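Local coordinates for protein FACT-Spt16 (Cicer arietinum, PDB 5CE6) that probably acts, as the N-terminal part of the histone chaperone FACT's Spt16 subunit, in binding histones H3-H4 during transcription through chromatin, at residues Thr90-Ala103 and Ser116-Lys128. Numbering follows the deposited sequence.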
loop_
_atom_site.group_PDB
_atom_site.type_symbol
_atom_site.label_atom_id
_atom_site.label_comp_id
_atom_site.label_asym_id
_atom_site.label_seq_id
_atom_site.Cartn_x
_atom_site.Cartn_y
_atom_site.Cartn_z
ATOM N N THR A 90 -19.733 -14.027 -12.009
ATOM C CA THR A 90 -21.055 -14.490 -11.611
ATOM C C THR A 90 -20.905 -15.881 -11.002
ATOM O O THR A 90 -19.799 -16.414 -10.942
ATOM C CB THR A 90 -22.065 -14.533 -12.791
ATOM O OG1 THR A 90 -21.811 -15.669 -13.627
ATOM C CG2 THR A 90 -22.005 -13.267 -13.629
ATOM N N LYS A 91 -22.009 -16.470 -10.559
ATOM C CA LYS A 91 -21.953 -17.796 -9.950
ATOM C C LYS A 91 -21.326 -18.846 -10.876
ATOM O O LYS A 91 -20.551 -19.696 -10.430
ATOM C CB LYS A 91 -23.351 -18.246 -9.512
ATOM C CG LYS A 91 -23.351 -19.487 -8.621
ATOM C CD LYS A 91 -24.588 -19.530 -7.738
ATOM C CE LYS A 91 -24.235 -19.942 -6.310
ATOM N NZ LYS A 91 -24.935 -19.102 -5.291
ATOM N N LYS A 92 -21.638 -18.768 -12.166
ATOM C CA LYS A 92 -21.251 -19.821 -13.101
ATOM C C LYS A 92 -20.371 -19.346 -14.251
ATOM O O LYS A 92 -19.888 -20.158 -15.037
ATOM C CB LYS A 92 -22.497 -20.506 -13.662
ATOM C CG LYS A 92 -23.406 -21.080 -12.592
ATOM C CD LYS A 92 -22.656 -22.086 -11.737
ATOM C CE LYS A 92 -22.218 -23.290 -12.559
ATOM N NZ LYS A 92 -21.253 -24.151 -11.813
ATOM N N GLN A 93 -20.173 -18.035 -14.358
ATOM C CA GLN A 93 -19.390 -17.473 -15.456
ATOM C C GLN A 93 -18.482 -16.339 -15.000
ATOM O O GLN A 93 -18.727 -15.707 -13.971
ATOM C CB GLN A 93 -20.312 -16.941 -16.559
ATOM C CG GLN A 93 -21.295 -17.954 -17.124
ATOM C CD GLN A 93 -22.145 -17.372 -18.235
ATOM O OE1 GLN A 93 -22.836 -16.372 -18.044
ATOM N NE2 GLN A 93 -22.090 -17.993 -19.407
ATOM N N ILE A 94 -17.430 -16.084 -15.773
ATOM C CA ILE A 94 -16.643 -14.861 -15.619
ATOM C C ILE A 94 -16.597 -14.199 -16.986
ATOM O O ILE A 94 -16.107 -14.793 -17.936
ATOM C CB ILE A 94 -15.210 -15.151 -15.163
ATOM C CG1 ILE A 94 -15.222 -15.907 -13.830
ATOM C CG2 ILE A 94 -14.419 -13.845 -15.004
ATOM C CD1 ILE A 94 -13.845 -16.205 -13.270
ATOM N N HIS A 95 -17.120 -12.983 -17.084
ATOM C CA HIS A 95 -17.122 -12.264 -18.348
ATOM C C HIS A 95 -15.992 -11.255 -18.369
ATOM O O HIS A 95 -15.771 -10.551 -17.393
ATOM C CB HIS A 95 -18.462 -11.560 -18.549
ATOM C CG HIS A 95 -19.607 -12.498 -18.737
ATOM N ND1 HIS A 95 -20.101 -12.833 -19.981
ATOM C CD2 HIS A 95 -20.359 -13.178 -17.840
ATOM C CE1 HIS A 95 -21.105 -13.677 -19.840
ATOM N NE2 HIS A 95 -21.283 -13.902 -18.548
ATOM N N VAL A 96 -15.260 -11.203 -19.475
ATOM C CA VAL A 96 -14.174 -10.252 -19.619
ATOM C C VAL A 96 -14.401 -9.455 -20.889
ATOM O O VAL A 96 -14.684 -10.034 -21.926
ATOM C CB VAL A 96 -12.815 -10.963 -19.698
ATOM C CG1 VAL A 96 -11.686 -9.955 -19.739
ATOM C CG2 VAL A 96 -12.625 -11.901 -18.497
ATOM N N LEU A 97 -14.313 -8.131 -20.795
ATOM C CA LEU A 97 -14.376 -7.268 -21.977
ATOM C C LEU A 97 -13.000 -6.641 -22.119
ATOM O O LEU A 97 -12.560 -5.912 -21.233
ATOM C CB LEU A 97 -15.434 -6.176 -21.793
ATOM C CG LEU A 97 -15.576 -5.155 -22.925
ATOM C CD1 LEU A 97 -15.723 -5.861 -24.255
ATOM C CD2 LEU A 97 -16.770 -4.253 -22.671
ATOM N N CYS A 98 -12.313 -6.943 -23.218
ATOM C CA CYS A 98 -10.911 -6.554 -23.370
ATOM C C CYS A 98 -10.488 -6.605 -24.827
ATOM O O CYS A 98 -11.263 -7.015 -25.684
ATOM C CB CYS A 98 -10.012 -7.489 -22.552
ATOM S SG CYS A 98 -10.058 -9.222 -23.082
ATOM N N SER A 99 -9.246 -6.212 -25.091
ATOM C CA SER A 99 -8.686 -6.259 -26.444
ATOM C C SER A 99 -8.499 -7.698 -26.926
ATOM O O SER A 99 -8.465 -8.630 -26.122
ATOM C CB SER A 99 -7.338 -5.539 -26.462
ATOM O OG SER A 99 -6.382 -6.272 -25.715
ATOM N N GLN A 100 -8.378 -7.881 -28.240
ATOM C CA GLN A 100 -8.104 -9.205 -28.793
ATOM C C GLN A 100 -6.834 -9.802 -28.187
ATOM O O GLN A 100 -6.792 -10.990 -27.847
ATOM C CB GLN A 100 -7.983 -9.137 -30.318
ATOM C CG GLN A 100 -7.502 -10.433 -30.955
ATOM C CD GLN A 100 -8.452 -11.592 -30.717
ATOM O OE1 GLN A 100 -9.598 -11.570 -31.164
ATOM N NE2 GLN A 100 -7.979 -12.613 -30.009
ATOM N N LYS A 101 -5.812 -8.967 -28.033
ATOM C CA LYS A 101 -4.525 -9.417 -27.508
ATOM C C LYS A 101 -4.646 -9.996 -26.100
ATOM O O LYS A 101 -4.072 -11.046 -25.798
ATOM C CB LYS A 101 -3.510 -8.274 -27.524
ATOM N N LYS A 102 -5.399 -9.313 -25.243
ATOM C CA LYS A 102 -5.602 -9.781 -23.876
ATOM C C LYS A 102 -6.486 -11.026 -23.866
ATOM O O LYS A 102 -6.315 -11.926 -23.044
ATOM C CB LYS A 102 -6.205 -8.670 -23.010
ATOM C CG LYS A 102 -5.304 -7.442 -22.873
ATOM C CD LYS A 102 -5.830 -6.464 -21.842
ATOM C CE LYS A 102 -4.922 -5.246 -21.710
ATOM N NZ LYS A 102 -5.173 -4.239 -22.773
ATOM N N ALA A 103 -7.425 -11.084 -24.801
ATOM C CA ALA A 103 -8.315 -12.234 -24.897
ATOM C C ALA A 103 -7.565 -13.511 -25.280
ATOM O O ALA A 103 -7.861 -14.586 -24.762
ATOM C CB ALA A 103 -9.431 -11.956 -25.879
ATOM N N SER A 116 -11.564 -25.436 -11.339
ATOM C CA SER A 116 -11.378 -24.945 -9.977
ATOM C C SER A 116 -12.687 -24.542 -9.285
ATOM O O SER A 116 -12.956 -24.978 -8.164
ATOM C CB SER A 116 -10.373 -23.790 -9.954
ATOM O OG SER A 116 -10.768 -22.749 -10.830
ATOM N N VAL A 117 -13.500 -23.720 -9.945
ATOM C CA VAL A 117 -14.742 -23.244 -9.329
ATOM C C VAL A 117 -15.991 -23.532 -10.160
ATOM O O VAL A 117 -17.084 -23.069 -9.828
ATOM C CB VAL A 117 -14.688 -21.730 -8.997
ATOM C CG1 VAL A 117 -13.723 -21.474 -7.869
ATOM C CG2 VAL A 117 -14.294 -20.928 -10.218
ATOM N N GLY A 118 -15.826 -24.283 -11.242
ATOM C CA GLY A 118 -16.954 -24.656 -12.076
ATOM C C GLY A 118 -17.497 -23.518 -12.923
ATOM O O GLY A 118 -18.662 -23.550 -13.339
ATOM N N VAL A 119 -16.666 -22.519 -13.200
ATOM C CA VAL A 119 -17.133 -21.380 -13.995
ATOM C C VAL A 119 -16.657 -21.377 -15.449
ATOM O O VAL A 119 -15.577 -21.877 -15.775
ATOM C CB VAL A 119 -16.788 -20.019 -13.347
ATOM C CG1 VAL A 119 -17.325 -19.955 -11.927
ATOM C CG2 VAL A 119 -15.286 -19.762 -13.378
ATOM N N GLU A 120 -17.481 -20.787 -16.309
ATOM C CA GLU A 120 -17.178 -20.636 -17.718
ATOM C C GLU A 120 -16.679 -19.219 -17.972
ATOM O O GLU A 120 -17.395 -18.252 -17.731
ATOM C CB GLU A 120 -18.450 -20.887 -18.523
ATOM C CG GLU A 120 -18.296 -20.877 -20.019
ATOM C CD GLU A 120 -19.637 -20.998 -20.717
ATOM O OE1 GLU A 120 -20.673 -20.911 -20.017
ATOM O OE2 GLU A 120 -19.655 -21.171 -21.956
ATOM N N ILE A 121 -15.443 -19.091 -18.439
ATOM C CA ILE A 121 -14.927 -17.788 -18.840
ATOM C C ILE A 121 -15.412 -17.405 -20.231
ATOM O O ILE A 121 -15.250 -18.163 -21.186
ATOM C CB ILE A 121 -13.405 -17.767 -18.792
ATOM C CG1 ILE A 121 -12.960 -17.867 -17.335
ATOM C CG2 ILE A 121 -12.863 -16.508 -19.442
ATOM C CD1 ILE A 121 -11.496 -17.759 -17.144
ATOM N N ILE A 122 -16.014 -16.226 -20.334
ATOM C CA ILE A 122 -16.558 -15.762 -21.605
ATOM C C ILE A 122 -15.804 -14.511 -22.008
ATOM O O ILE A 122 -15.841 -13.514 -21.297
ATOM C CB ILE A 122 -18.046 -15.430 -21.481
ATOM C CG1 ILE A 122 -18.817 -16.654 -20.993
ATOM C CG2 ILE A 122 -18.605 -14.941 -22.819
ATOM C CD1 ILE A 122 -18.681 -17.848 -21.905
ATOM N N LEU A 123 -15.120 -14.557 -23.148
ATOM C CA LEU A 123 -14.299 -13.422 -23.555
ATOM C C LEU A 123 -15.017 -12.576 -24.596
ATOM O O LEU A 123 -15.392 -13.067 -25.657
ATOM C CB LEU A 123 -12.940 -13.902 -24.070
ATOM C CG LEU A 123 -12.120 -14.669 -23.029
ATOM C CD1 LEU A 123 -10.854 -15.236 -23.641
ATOM C CD2 LEU A 123 -11.773 -13.767 -21.863
ATOM N N HIS A 124 -15.227 -11.304 -24.273
ATOM C CA HIS A 124 -15.860 -10.374 -25.200
ATOM C C HIS A 124 -14.776 -9.459 -25.747
ATOM O O HIS A 124 -14.241 -8.627 -25.018
ATOM C CB HIS A 124 -16.920 -9.547 -24.466
ATOM C CG HIS A 124 -17.922 -10.372 -23.720
ATOM N ND1 HIS A 124 -19.159 -10.688 -24.244
ATOM C CD2 HIS A 124 -17.875 -10.948 -22.496
ATOM C CE1 HIS A 124 -19.828 -11.423 -23.375
ATOM N NE2 HIS A 124 -19.070 -11.598 -22.306
ATOM N N VAL A 125 -14.443 -9.621 -27.025
ATOM C CA VAL A 125 -13.338 -8.869 -27.622
ATOM C C VAL A 125 -13.793 -7.500 -28.112
ATOM O O VAL A 125 -14.708 -7.407 -28.939
ATOM C CB VAL A 125 -12.733 -9.621 -28.825
ATOM C CG1 VAL A 125 -11.680 -8.758 -29.513
ATOM C CG2 VAL A 125 -12.148 -10.953 -28.392
ATOM N N LYS A 126 -13.146 -6.446 -27.617
ATOM C CA LYS A 126 -13.446 -5.088 -28.067
ATOM C C LYS A 126 -12.449 -4.600 -29.113
ATOM O O LYS A 126 -11.240 -4.547 -28.856
ATOM C CB LYS A 126 -13.462 -4.104 -26.892
ATOM C CG LYS A 126 -14.000 -2.720 -27.266
ATOM C CD LYS A 126 -13.665 -1.683 -26.207
ATOM C CE LYS A 126 -12.207 -1.258 -26.299
ATOM N NZ LYS A 126 -11.914 -0.493 -27.549
ATOM N N PRO A 127 -12.958 -4.236 -30.297
ATOM C CA PRO A 127 -12.181 -3.573 -31.351
ATOM C C PRO A 127 -11.603 -2.267 -30.813
ATOM O O PRO A 127 -12.246 -1.631 -29.976
ATOM C CB PRO A 127 -13.230 -3.279 -32.428
ATOM C CG PRO A 127 -14.338 -4.250 -32.167
ATOM C CD PRO A 127 -14.365 -4.433 -30.679
ATOM N N LYS A 128 -10.417 -1.880 -31.281
ATOM C CA LYS A 128 -9.719 -0.699 -30.768
ATOM C C LYS A 128 -10.549 0.582 -30.870
ATOM O O LYS A 128 -10.521 1.423 -29.972
ATOM C CB LYS A 128 -8.384 -0.512 -31.497
HETATM O O HOH W 1 -9.102 -5.856 -30.000
#
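His95 and His124 meet edge to edge, neither ring over the face of the other, on one face of a parallel strand pair, the two strands of a beta-alpha-beta crossover whose connection is helical and whose second strand, 120-125, is an edge strand of a mixed six-stranded sheet in the N-terminal lobe. CG of His124 stands beside its own backbone N, anti to the carbonyl carbon (chi1 -53°), which tips the ring back along the strand toward His95. Its NE2 lies 2.8 Å from His95 ND1 in a hydrogen bond of 171°, with the ring planes only 26° apart. Imidazole suits this place because its rim carries two nitrogens that can serve different partners: ND1 meets His124 while NE2 donates to Gln93 OE1 (3.0 Å), approaching above the amide plane. The extended Gln93 runs alongside Glu120, and its NE2 reaches Glu120 OE1 in a weak bond of 3.3 Å. Helix 133-145 packs against both histidines. A leucine in place of His95 would probably leave His124 NE2 without its mate and the Gln93 amide held by little more than its weak bond to Glu120. On the other face branched aliphatics suit the buried, apolar layer, where helix 26-42 packs on Ile94 and Val119: Ile94 CD1 touches Val119 CG2 at 3.8 Å, and Leu123 lies beside Val96, its CD2 3.7 Å from Val96 CB. Just past the strands' C-terminal ends a water bridges the segments, accepting from Gln100 N and donating to Lys126 O, each 2.8 Å from its oxygen.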